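Local coordinates for DNA repair protein PprA (Deinococcus deserti, PDB 6MC8) that binds DNA as part of radiation-induced DNA damage repair and is linked to genome segregation and filament formation, at residues D247-L252 / A301-G306; K210-I215 / G235-A240; P153-L158 / D275-M280. The protein carries 2 engineered substitutions. All blocks are in the same frame, centred on the assembly; numbering follows the deposited sequence.

Interaction 1. Residues D247-L252 / A301-G306; sequences DALNQL and AVLSGG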
ATOM      1  N   ASP A 247     -21.033  40.907 -17.054  1.00 34.00           N
ATOM      2  CA  ASP A 247     -20.150  41.292 -15.958  1.00 28.62           C
ATOM      3  C   ASP A 247     -20.657  40.754 -14.629  1.00 35.08           C
ATOM      4  O   ASP A 247     -19.863  40.355 -13.772  1.00 32.66           O
ATOM      5  CB  ASP A 247     -20.017  42.811 -15.903  1.00 28.95           C
ATOM      6  CG  ASP A 247     -19.156  43.280 -14.751  1.00 34.10           C
ATOM      7  OD1 ASP A 247     -17.927  43.094 -14.803  1.00 39.14           O
ATOM      8  OD2 ASP A 247     -19.717  43.844 -13.792  1.00 29.63           O
ATOM      9  N   ALA A 248     -21.976  40.743 -14.441  1.00 31.96           N
ATOM     10  CA  ALA A 248     -22.545  40.197 -13.216  1.00 30.29           C
ATOM     11  C   ALA A 248     -22.405  38.684 -13.181  1.00 28.91           C
ATOM     12  O   ALA A 248     -22.266  38.089 -12.109  1.00 32.05           O
ATOM     13  CB  ALA A 248     -24.009  40.609 -13.089  1.00 26.52           C
ATOM     14  N   LEU A 249     -22.443  38.043 -14.328  1.00 27.33           N
ATOM     15  CA  LEU A 249     -22.234  36.585 -14.422  1.00 27.22           C
ATOM     16  C   LEU A 249     -20.783  36.244 -14.069  1.00 29.10           C
ATOM     17  O   LEU A 249     -20.567  35.256 -13.482  1.00 30.13           O
ATOM     18  CB  LEU A 249     -22.625  36.138 -15.829  1.00 31.08           C
ATOM     19  CG  LEU A 249     -22.512  34.651 -16.136  1.00 31.45           C
ATOM     20  CD1 LEU A 249     -23.443  33.856 -15.273  1.00 26.34           C
ATOM     21  CD2 LEU A 249     -22.805  34.380 -17.581  1.00 24.98           C
ATOM     22  N   ASN A 250     -19.838  37.086 -14.452  1.00 31.78           N
ATOM     23  CA  ASN A 250     -18.392  36.887 -14.198  1.00 32.44           C
ATOM     24  C   ASN A 250     -18.030  36.891 -12.715  1.00 31.23           C
ATOM     25  O   ASN A 250     -17.057  36.310 -12.400  1.00 30.44           O
ATOM     26  CB  ASN A 250     -17.500  37.727 -15.098  1.00 34.48           C
ATOM     27  CG  ASN A 250     -16.415  36.873 -15.698  1.00 45.97           C
ATOM     28  OD1 ASN A 250     -16.697  35.948 -16.456  1.00 43.53           O
ATOM     29  ND2 ASN A 250     -15.182  37.151 -15.328  1.00 46.02           N
ATOM     30  N   GLN A 251     -18.757  37.616 -11.877  1.00 34.73           N
ATOM     31  CA  GLN A 251     -18.512  37.628 -10.420  1.00 26.63           C
ATOM     32  C   GLN A 251     -19.150  36.405  -9.782  1.00 27.19           C
ATOM     33  O   GLN A 251     -18.979  36.227  -8.624  1.00 33.72           O
ATOM     34  CB  GLN A 251     -19.129  38.845  -9.755  1.00 29.33           C
ATOM     35  CG  GLN A 251     -18.870  40.148 -10.462  1.00 37.55           C
ATOM     36  CD  GLN A 251     -17.407  40.456 -10.613  1.00 37.26           C
ATOM     37  OE1 GLN A 251     -16.641  40.373  -9.680  1.00 40.61           O
ATOM     38  NE2 GLN A 251     -17.018  40.833 -11.805  1.00 38.51           N
ATOM     39  N   LEU A 252     -19.908  35.629 -10.521  1.00 25.45           N
ATOM     40  CA  LEU A 252     -20.532  34.466  -9.929  1.00 24.48           C
ATOM     41  C   LEU A 252     -19.589  33.265  -9.993  1.00 25.06           C
ATOM     42  O   LEU A 252     -18.798  33.140 -10.929  1.00 22.24           O
ATOM     43  CB  LEU A 252     -21.832  34.138 -10.653  1.00 20.05           C
ATOM     44  CG  LEU A 252     -22.960  35.168 -10.606  1.00 22.60           C
ATOM     45  CD1 LEU A 252     -24.117  34.684 -11.445  1.00 22.90           C
ATOM     46  CD2 LEU A 252     -23.413  35.454  -9.192  1.00 21.84           C
ATOM     47  N   ALA A 301     -31.692  29.308 -15.532  1.00 26.34           N
ATOM     48  CA  ALA A 301     -32.520  30.233 -14.771  1.00 26.32           C
ATOM     49  C   ALA A 301     -31.775  31.531 -14.483  1.00 28.17           C
ATOM     50  O   ALA A 301     -32.390  32.597 -14.376  1.00 33.86           O
ATOM     51  CB  ALA A 301     -32.979  29.571 -13.475  1.00 18.09           C
ATOM     52  N   VAL A 302     -30.451  31.459 -14.354  1.00 28.23           N
ATOM     53  CA  VAL A 302     -29.642  32.656 -14.152  1.00 23.29           C
ATOM     54  C   VAL A 302     -29.538  33.455 -15.446  1.00 26.35           C
ATOM     55  O   VAL A 302     -29.578  34.690 -15.438  1.00 30.08           O
ATOM     56  CB  VAL A 302     -28.262  32.255 -13.589  1.00 23.29           C
ATOM     57  CG1 VAL A 302     -27.300  33.416 -13.559  1.00 22.78           C
ATOM     58  CG2 VAL A 302     -28.412  31.716 -12.186  1.00 19.16           C
ATOM     59  N   LEU A 303     -29.449  32.766 -16.582  1.00 30.33           N
ATOM     60  CA  LEU A 303     -29.316  33.465 -17.853  1.00 26.06           C
ATOM     61  C   LEU A 303     -30.641  34.050 -18.319  1.00 26.81           C
ATOM     62  O   LEU A 303     -30.653  35.016 -19.087  1.00 32.51           O
ATOM     63  CB  LEU A 303     -28.751  32.523 -18.912  1.00 26.17           C
ATOM     64  CG  LEU A 303     -27.341  32.003 -18.636  1.00 24.85           C
ATOM     65  CD1 LEU A 303     -26.892  31.029 -19.711  1.00 22.85           C
ATOM     66  CD2 LEU A 303     -26.362  33.143 -18.462  1.00 22.97           C
ATOM     67  N   SER A 304     -31.758  33.492 -17.867  1.00 30.74           N
ATOM     68  CA  SER A 304     -33.061  33.983 -18.288  1.00 28.54           C
ATOM     69  C   SER A 304     -33.649  34.971 -17.288  1.00 37.19           C
ATOM     70  O   SER A 304     -34.053  36.073 -17.667  1.00 43.99           O
ATOM     71  CB  SER A 304     -34.016  32.809 -18.501  1.00 29.70           C
ATOM     72  OG  SER A 304     -35.296  33.258 -18.901  1.00 52.55           O
ATOM     73  N   GLY A 305     -33.695  34.600 -16.013  1.00 32.68           N
ATOM     74  CA  GLY A 305     -34.365  35.418 -15.025  1.00 34.82           C
ATOM     75  C   GLY A 305     -33.451  36.192 -14.101  1.00 37.70           C
ATOM     76  O   GLY A 305     -33.859  37.207 -13.534  1.00 45.22           O
ATOM     77  N   GLY A 306     -32.222  35.733 -13.941  1.00 32.07           N
ATOM     78  CA  GLY A 306     -31.288  36.325 -13.006  1.00 31.09           C
ATOM     79  C   GLY A 306     -30.440  37.416 -13.616  1.00 33.10           C
ATOM     80  O   GLY A 306     -30.853  38.099 -14.557  1.00 32.99           O
TER
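Leu-249 meets two residues of 301-306 with its two methyl branches. CD2 lies 3.9 Å from CD2 of Leu-303, and the two side chains run obliquely past one another. The other branch turns to Val-302, with Leu-249 CD1 4.2 Å from Val-302 CG1. Because CG of Leu-249 is trans to the backbone N (chi1 -179°), the fork opens toward the other segment and each prong finds its own partner. Leu-252 adds the third apolar contact. Its CD1 approaches Val-302 CG1 tip to tip at 4.0 Å. The same methyl of Leu-252, CD1, sits 4.0 Å from CD1 of Leu-249. Val-302 CG1 is therefore touched by both leucines. Further cover comes from Leu-307, which touches Leu-249, Leu-252 and Val-302, and from Leu-234 of helix 218-237, which touches Leu-249 and Leu-303.

The contact joins the short helix 245-250 and the turn after it to the C-terminal end of the long helix 274-304. It is an apolar helix-to-helix contact near the chain terminus.

The hydrogen bonds run within each segment or to residues outside the pair. Gly-305 N bonds to Ala-301 O at 2.9 Å in the last turn of the long helix. Arg-241 bonds to Leu-303 O and Gly-306 O through its two terminal nitrogens. Its positive charge probably suits the negative end of the helix dipole there. In the other segment Leu-252 N bonds to Leu-249 O at 3.1 Å. Gln-251 NE2 makes a weak bond to Asp-247 O at 3.5 Å. Asn-250 O accepts from His-256 NE2.

Interaction 2. Residues K210-I215 / G235-A240; sequences KVITSI and GALLGA. Engineered in segment 210-215: Lys-210 (natural residue Asp).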
ATOM      1  N   LYS A 210     -30.489  25.673 -23.997  1.00 37.33           N
ATOM      2  CA  LYS A 210     -31.791  25.335 -23.434  1.00 37.88           C
ATOM      3  C   LYS A 210     -32.725  26.540 -23.429  1.00 37.34           C
ATOM      4  O   LYS A 210     -33.931  26.400 -23.662  1.00 40.09           O
ATOM      5  CB  LYS A 210     -31.618  24.774 -22.024  1.00 31.28           C
ATOM      6  CG  LYS A 210     -32.907  24.310 -21.389  1.00 35.88           C
ATOM      7  CD  LYS A 210     -32.701  23.749 -20.001  1.00 45.50           C
ATOM      8  CE  LYS A 210     -34.021  23.271 -19.426  1.00 41.08           C
ATOM      9  NZ  LYS A 210     -34.943  24.412 -19.191  1.00 32.34           N
ATOM     10  N   VAL A 211     -32.185  27.734 -23.183  1.00 33.12           N
ATOM     11  CA  VAL A 211     -33.014  28.935 -23.164  1.00 35.83           C
ATOM     12  C   VAL A 211     -33.437  29.313 -24.579  1.00 36.54           C
ATOM     13  O   VAL A 211     -34.598  29.662 -24.824  1.00 35.34           O
ATOM     14  CB  VAL A 211     -32.267  30.088 -22.465  1.00 32.79           C
ATOM     15  CG1 VAL A 211     -33.074  31.368 -22.510  1.00 30.61           C
ATOM     16  CG2 VAL A 211     -31.969  29.729 -21.037  1.00 24.50           C
ATOM     17  N   ILE A 212     -32.509  29.206 -25.535  1.00 38.45           N
ATOM     18  CA  ILE A 212     -32.767  29.620 -26.914  1.00 36.25           C
ATOM     19  C   ILE A 212     -33.761  28.679 -27.590  1.00 38.74           C
ATOM     20  O   ILE A 212     -34.661  29.124 -28.313  1.00 40.86           O
ATOM     21  CB  ILE A 212     -31.436  29.724 -27.684  1.00 33.06           C
ATOM     22  CG1 ILE A 212     -30.632  30.909 -27.161  1.00 32.58           C
ATOM     23  CG2 ILE A 212     -31.645  29.870 -29.177  1.00 37.03           C
ATOM     24  CD1 ILE A 212     -29.221  30.946 -27.652  1.00 34.94           C
ATOM     25  N   THR A 213     -33.647  27.375 -27.329  1.00 43.11           N
ATOM     26  CA  THR A 213     -34.553  26.408 -27.945  1.00 45.02           C
ATOM     27  C   THR A 213     -35.959  26.521 -27.360  1.00 37.74           C
ATOM     28  O   THR A 213     -36.946  26.228 -28.044  1.00 41.17           O
ATOM     29  CB  THR A 213     -33.981  24.995 -27.772  1.00 46.48           C
ATOM     30  OG1 THR A 213     -32.616  24.992 -28.197  1.00 47.02           O
ATOM     31  CG2 THR A 213     -34.720  23.975 -28.622  1.00 38.90           C
ATOM     32  N   SER A 214     -36.072  27.006 -26.128  1.00 36.95           N
ATOM     33  CA  SER A 214     -37.356  27.205 -25.476  1.00 42.65           C
ATOM     34  C   SER A 214     -37.965  28.578 -25.754  1.00 38.04           C
ATOM     35  O   SER A 214     -38.949  28.944 -25.107  1.00 38.89           O
ATOM     36  CB  SER A 214     -37.211  26.996 -23.968  1.00 38.15           C
ATOM     37  OG  SER A 214     -38.441  27.213 -23.302  1.00 57.18           O
ATOM     38  N   ILE A 215     -37.406  29.341 -26.693  1.00 38.06           N
ATOM     39  CA  ILE A 215     -37.975  30.638 -27.046  1.00 43.06           C
ATOM     40  C   ILE A 215     -39.194  30.442 -27.939  1.00 41.25           C
ATOM     41  O   ILE A 215     -39.157  29.702 -28.928  1.00 38.94           O
ATOM     42  CB  ILE A 215     -36.907  31.536 -27.691  1.00 43.73           C
ATOM     43  CG1 ILE A 215     -35.974  32.062 -26.605  1.00 38.94           C
ATOM     44  CG2 ILE A 215     -37.510  32.687 -28.468  1.00 37.73           C
ATOM     45  CD1 ILE A 215     -34.796  32.787 -27.120  1.00 35.58           C
ATOM     46  N   GLY A 235     -22.796  34.476 -25.428  1.00 28.18           N
ATOM     47  CA  GLY A 235     -22.731  35.887 -25.770  1.00 27.67           C
ATOM     48  C   GLY A 235     -23.912  36.350 -26.600  1.00 31.91           C
ATOM     49  O   GLY A 235     -24.253  37.534 -26.602  1.00 38.04           O
ATOM     50  N   ALA A 236     -24.546  35.427 -27.321  1.00 31.42           N
ATOM     51  CA  ALA A 236     -25.775  35.768 -28.022  1.00 30.50           C
ATOM     52  C   ALA A 236     -26.930  35.907 -27.044  1.00 34.14           C
ATOM     53  O   ALA A 236     -27.779  36.792 -27.192  1.00 36.93           O
ATOM     54  CB  ALA A 236     -26.087  34.713 -29.081  1.00 28.52           C
ATOM     55  N   LEU A 237     -26.970  35.043 -26.030  1.00 32.53           N
ATOM     56  CA  LEU A 237     -28.034  35.112 -25.037  1.00 31.29           C
ATOM     57  C   LEU A 237     -27.822  36.284 -24.086  1.00 30.91           C
ATOM     58  O   LEU A 237     -28.787  36.882 -23.600  1.00 32.96           O
ATOM     59  CB  LEU A 237     -28.118  33.791 -24.276  1.00 30.79           C
ATOM     60  CG  LEU A 237     -29.256  33.622 -23.277  1.00 32.54           C
ATOM     61  CD1 LEU A 237     -30.583  33.773 -23.979  1.00 35.60           C
ATOM     62  CD2 LEU A 237     -29.164  32.266 -22.624  1.00 34.09           C
ATOM     63  N   LEU A 238     -26.563  36.646 -23.830  1.00 25.85           N
ATOM     64  CA  LEU A 238     -26.279  37.852 -23.064  1.00 28.93           C
ATOM     65  C   LEU A 238     -26.557  39.123 -23.856  1.00 29.39           C
ATOM     66  O   LEU A 238     -26.616  40.203 -23.264  1.00 32.40           O
ATOM     67  CB  LEU A 238     -24.828  37.857 -22.584  1.00 24.96           C
ATOM     68  CG  LEU A 238     -24.429  36.857 -21.503  1.00 23.89           C
ATOM     69  CD1 LEU A 238     -22.936  36.890 -21.286  1.00 20.21           C
ATOM     70  CD2 LEU A 238     -25.163  37.130 -20.212  1.00 25.14           C
ATOM     71  N   GLY A 239     -26.717  39.020 -25.175  1.00 31.33           N
ATOM     72  CA  GLY A 239     -27.100  40.177 -25.959  1.00 29.67           C
ATOM     73  C   GLY A 239     -28.561  40.541 -25.805  1.00 32.07           C
ATOM     74  O   GLY A 239     -28.948  41.680 -26.070  1.00 34.27           O
ATOM     75  N   ALA A 240     -29.385  39.592 -25.379  1.00 29.48           N
ATOM     76  CA  ALA A 240     -30.794  39.841 -25.123  1.00 29.52           C
ATOM     77  C   ALA A 240     -31.065  40.263 -23.688  1.00 30.43           C
ATOM     78  O   ALA A 240     -32.227  40.465 -23.327  1.00 33.68           O
ATOM     79  CB  ALA A 240     -31.621  38.600 -25.460  1.00 30.91           C
TER
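Two consecutive helices of the chain, 200-213 and 218-237, meet here near their C-terminal ends. The contact is built on Leu-237, which goes in against Val-211 and Ile-212. The two interacting turns come near at Ile-212 and Leu-237, whose CA atoms are 7.5 Å apart.

Val-211 and Leu-237 carry the closest packing. Their side chains cross at about a right angle. Leu-237 CD1 is 3.8 Å from Val-211 CG1. Leu-237 CD2 comes in beside it, 3.8 Å from Val-211 CB and 4.1 Å from Val-211 CG2. Both methyls of the leucine thus rest on the branched end of the valine. Leu-237 reaches this place by extending CG away from its backbone N (chi1 -175°). Ile-212 touches less closely. Its CG1 lies 4.3 Å from Leu-237 CD1, so that one methyl of the leucine is shared by the valine and the isoleucine. The contact between these segments is wholly apolar and buried.

Helix 200-213 ends just after the contact. Ser-214 is the first residue to leave helical geometry, and Ile-215 N bonds to Ile-212 O at 3.2 Å in the closing turn. Thr-213 OG1 bonds back to Trp-209 O. Lys-210 is an engineered residue; its CB points away from 235-240.

Helix 218-237 meets the end of helix 200-213 at other points too: Ile-212 touches its Met-233, and Ile-215 touches Phe-220 and Leu-224. The long helix 274-304 also touches this region, with Ala-300 on Val-211, Leu-303 on Leu-237 and Thr-296 on Lys-210.

Interaction 3. Residues P153-L158 / D275-M280; sequences PGLGQL and DRWKAM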
ATOM      1  N   PRO A 153     -10.097  -5.186 -21.268  1.00 47.22           N
ATOM      2  CA  PRO A 153     -11.563  -5.298 -21.216  1.00 48.22           C
ATOM      3  C   PRO A 153     -12.123  -6.514 -20.477  1.00 56.22           C
ATOM      4  O   PRO A 153     -12.740  -7.395 -21.074  1.00 67.46           O
ATOM      5  CB  PRO A 153     -11.953  -5.340 -22.695  1.00 51.68           C
ATOM      6  CG  PRO A 153     -10.860  -4.700 -23.399  1.00 56.74           C
ATOM      7  CD  PRO A 153      -9.641  -5.114 -22.668  1.00 48.23           C
ATOM      8  N   GLY A 154     -11.930  -6.543 -19.160  1.00 51.77           N
ATOM      9  CA  GLY A 154     -12.512  -7.567 -18.320  1.00 52.64           C
ATOM     10  C   GLY A 154     -12.853  -7.016 -16.948  1.00 53.00           C
ATOM     11  O   GLY A 154     -12.786  -5.810 -16.704  1.00 50.12           O
ATOM     12  N   LEU A 155     -13.238  -7.933 -16.066  1.00 55.01           N
ATOM     13  CA  LEU A 155     -13.465  -7.617 -14.664  1.00 56.14           C
ATOM     14  C   LEU A 155     -12.567  -8.468 -13.767  1.00 49.02           C
ATOM     15  O   LEU A 155     -12.689  -8.422 -12.540  1.00 40.72           O
ATOM     16  CB  LEU A 155     -14.954  -7.796 -14.334  1.00 49.52           C
ATOM     17  CG  LEU A 155     -15.610  -7.142 -13.112  1.00 42.65           C
ATOM     18  CD1 LEU A 155     -15.535  -5.641 -13.238  1.00 34.25           C
ATOM     19  CD2 LEU A 155     -17.049  -7.575 -12.978  1.00 40.52           C
ATOM     20  N   GLY A 156     -11.632  -9.211 -14.364  1.00 47.40           N
ATOM     21  CA  GLY A 156     -10.806 -10.124 -13.591  1.00 43.41           C
ATOM     22  C   GLY A 156      -9.656  -9.430 -12.891  1.00 40.32           C
ATOM     23  O   GLY A 156      -9.204  -9.873 -11.832  1.00 40.88           O
ATOM     24  N   GLN A 157      -9.147  -8.350 -13.488  1.00 39.15           N
ATOM     25  CA  GLN A 157      -8.176  -7.505 -12.801  1.00 33.46           C
ATOM     26  C   GLN A 157      -8.788  -6.847 -11.572  1.00 35.76           C
ATOM     27  O   GLN A 157      -8.201  -6.878 -10.488  1.00 34.65           O
ATOM     28  CB  GLN A 157      -7.625  -6.444 -13.750  1.00 29.42           C
ATOM     29  CG  GLN A 157      -6.476  -6.888 -14.627  1.00 37.70           C
ATOM     30  CD  GLN A 157      -6.112  -5.846 -15.658  1.00 37.80           C
ATOM     31  OE1 GLN A 157      -6.901  -4.966 -15.954  1.00 44.97           O
ATOM     32  NE2 GLN A 157      -4.891  -5.897 -16.148  1.00 34.05           N
ATOM     33  N   LEU A 158      -9.980  -6.271 -11.719  1.00 39.19           N
ATOM     34  CA  LEU A 158     -10.603  -5.544 -10.618  1.00 33.55           C
ATOM     35  C   LEU A 158     -11.073  -6.480  -9.517  1.00 35.86           C
ATOM     36  O   LEU A 158     -11.153  -6.075  -8.357  1.00 33.60           O
ATOM     37  CB  LEU A 158     -11.769  -4.708 -11.135  1.00 30.74           C
ATOM     38  CG  LEU A 158     -11.371  -3.499 -11.971  1.00 36.04           C
ATOM     39  CD1 LEU A 158     -12.576  -2.892 -12.638  1.00 33.05           C
ATOM     40  CD2 LEU A 158     -10.691  -2.481 -11.080  1.00 32.34           C
ATOM     41  N   ASP A 275     -19.577  -6.639  -5.898  1.00 38.36           N
ATOM     42  CA  ASP A 275     -20.953  -6.246  -6.163  1.00 40.91           C
ATOM     43  C   ASP A 275     -21.269  -4.917  -5.496  1.00 36.45           C
ATOM     44  O   ASP A 275     -22.184  -4.201  -5.920  1.00 39.83           O
ATOM     45  CB  ASP A 275     -21.916  -7.337  -5.698  1.00 41.94           C
ATOM     46  CG  ASP A 275     -21.817  -8.598  -6.533  1.00 47.41           C
ATOM     47  OD1 ASP A 275     -21.412  -8.505  -7.709  1.00 46.97           O
ATOM     48  OD2 ASP A 275     -22.161  -9.683  -6.021  1.00 45.66           O
ATOM     49  N   ARG A 276     -20.520  -4.569  -4.449  1.00 34.59           N
ATOM     50  CA  ARG A 276     -20.612  -3.232  -3.877  1.00 32.63           C
ATOM     51  C   ARG A 276     -20.009  -2.198  -4.818  1.00 35.11           C
ATOM     52  O   ARG A 276     -20.606  -1.143  -5.051  1.00 31.46           O
ATOM     53  CB  ARG A 276     -19.912  -3.185  -2.523  1.00 28.97           C
ATOM     54  CG  ARG A 276     -19.944  -1.820  -1.880  1.00 33.02           C
ATOM     55  CD  ARG A 276     -21.322  -1.466  -1.375  1.00 31.66           C
ATOM     56  NE  ARG A 276     -21.353  -0.114  -0.834  1.00 42.23           N
ATOM     57  CZ  ARG A 276     -21.760   0.952  -1.511  1.00 40.90           C
ATOM     58  NH1 ARG A 276     -22.226   0.817  -2.742  1.00 39.98           N
ATOM     59  NH2 ARG A 276     -21.741   2.147  -0.942  1.00 31.51           N
ATOM     60  N   TRP A 277     -18.820  -2.495  -5.363  1.00 33.07           N
ATOM     61  CA  TRP A 277     -18.142  -1.598  -6.298  1.00 30.87           C
ATOM     62  C   TRP A 277     -18.973  -1.354  -7.549  1.00 30.68           C
ATOM     63  O   TRP A 277     -18.962  -0.250  -8.103  1.00 33.91           O
ATOM     64  CB  TRP A 277     -16.783  -2.177  -6.696  1.00 32.80           C
ATOM     65  CG  TRP A 277     -16.109  -1.370  -7.760  1.00 31.69           C
ATOM     66  CD1 TRP A 277     -15.440  -0.198  -7.606  1.00 29.94           C
ATOM     67  CD2 TRP A 277     -16.149  -1.625  -9.168  1.00 31.82           C
ATOM     68  NE1 TRP A 277     -15.018   0.268  -8.825  1.00 33.48           N
ATOM     69  CE2 TRP A 277     -15.447  -0.589  -9.799  1.00 27.65           C
ATOM     70  CE3 TRP A 277     -16.710  -2.635  -9.951  1.00 32.43           C
ATOM     71  CZ2 TRP A 277     -15.275  -0.541 -11.176  1.00 35.37           C
ATOM     72  CZ3 TRP A 277     -16.540  -2.586 -11.310  1.00 39.30           C
ATOM     73  CH2 TRP A 277     -15.828  -1.548 -11.913  1.00 37.16           C
ATOM     74  N   LYS A 278     -19.675  -2.384  -8.024  1.00 36.58           N
ATOM     75  CA  LYS A 278     -20.555  -2.215  -9.172  1.00 38.12           C
ATOM     76  C   LYS A 278     -21.715  -1.290  -8.833  1.00 32.09           C
ATOM     77  O   LYS A 278     -22.154  -0.497  -9.672  1.00 34.46           O
ATOM     78  CB  LYS A 278     -21.062  -3.577  -9.639  1.00 34.57           C
ATOM     79  CG  LYS A 278     -20.281  -4.163 -10.792  1.00 31.04           C
ATOM     80  CD  LYS A 278     -20.678  -5.604 -11.054  1.00 31.85           C
ATOM     81  N   ALA A 279     -22.194  -1.350  -7.593  1.00 29.49           N
ATOM     82  CA  ALA A 279     -23.225  -0.422  -7.154  1.00 30.37           C
ATOM     83  C   ALA A 279     -22.644   0.957  -6.873  1.00 30.52           C
ATOM     84  O   ALA A 279     -23.370   1.953  -6.891  1.00 28.63           O
ATOM     85  CB  ALA A 279     -23.929  -0.977  -5.920  1.00 24.61           C
ATOM     86  N   MET A 280     -21.335   1.032  -6.624  1.00 27.78           N
ATOM     87  CA  MET A 280     -20.688   2.315  -6.365  1.00 29.40           C
ATOM     88  C   MET A 280     -20.521   3.118  -7.648  1.00 29.25           C
ATOM     89  O   MET A 280     -20.808   4.319  -7.682  1.00 28.64           O
ATOM     90  CB  MET A 280     -19.331   2.086  -5.700  1.00 30.39           C
ATOM     91  CG  MET A 280     -19.377   1.701  -4.241  1.00 37.58           C
ATOM     92  SD  MET A 280     -17.820   1.045  -3.631  1.00 38.77           S
ATOM     93  CE  MET A 280     -16.790   2.494  -3.693  1.00 23.78           C
TER
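Trp-277 and Leu-155 both swing CG to the far side from the backbone N (chi1 174° and -160°), which carries the indole and the leucine fork toward each other. Leu-158 takes the other common setting, with CG opposite the carbonyl carbon (chi1 -71°), and comes to the same ring from the next turn.

The six-membered part of the indole does the touching. Leu-155 CD1 is 3.7 Å from Trp-277 CZ3, and these two side chains slide past each other in opposite directions. Leu-158 CD1 is 3.6 Å from Trp-277 CH2 and 3.9 Å from Trp-277 CZ2; here the side chains cross at about a right angle. Both methyls approach the ring obliquely.

The far end of the ring is fixed by Thr-183, whose OG1 accepts a hydrogen bond from Trp-277 NE1. Leu-190 and Val-192 of strand 189-195 also touch the ring. With an alanine in place of Trp-277, Leu-155 and Leu-158 would probably face a gap where the six-membered ring had been, and Thr-183 OG1 would lose its indole partner.

One turn on, Met-280 CG sits 3.3 Å above the guanidinium plane of Arg-276, offset toward the rim of the group, which forms a salt bridge with Glu-266. This is helix-on-sheet packing of the alpha+beta kind: the start of helix 274-304 lies against the four-stranded antiparallel sheet, and its tryptophan bridges to the first turn of helix 156-163.

Helix 274-304 ties the set together. Its first turns enter interaction 3 and its last turn enters interaction 1, whose centre lies about 42 Å from that of interaction 3, on the opposite side of the chain's centre. Interactions 1 and 2 are neighbours, with centres about 13 Å apart. They touch where Leu-303 CB packs on Leu-237 CD2 at 3.7 Å. Interaction 2 closes before interaction 1 opens, and it is nested inside the loop closed by interaction 3. Interactions 1 and 3 alternate along the chain. One long helix thus links a helical cluster at its C-terminal end with the four-stranded sheet near its start.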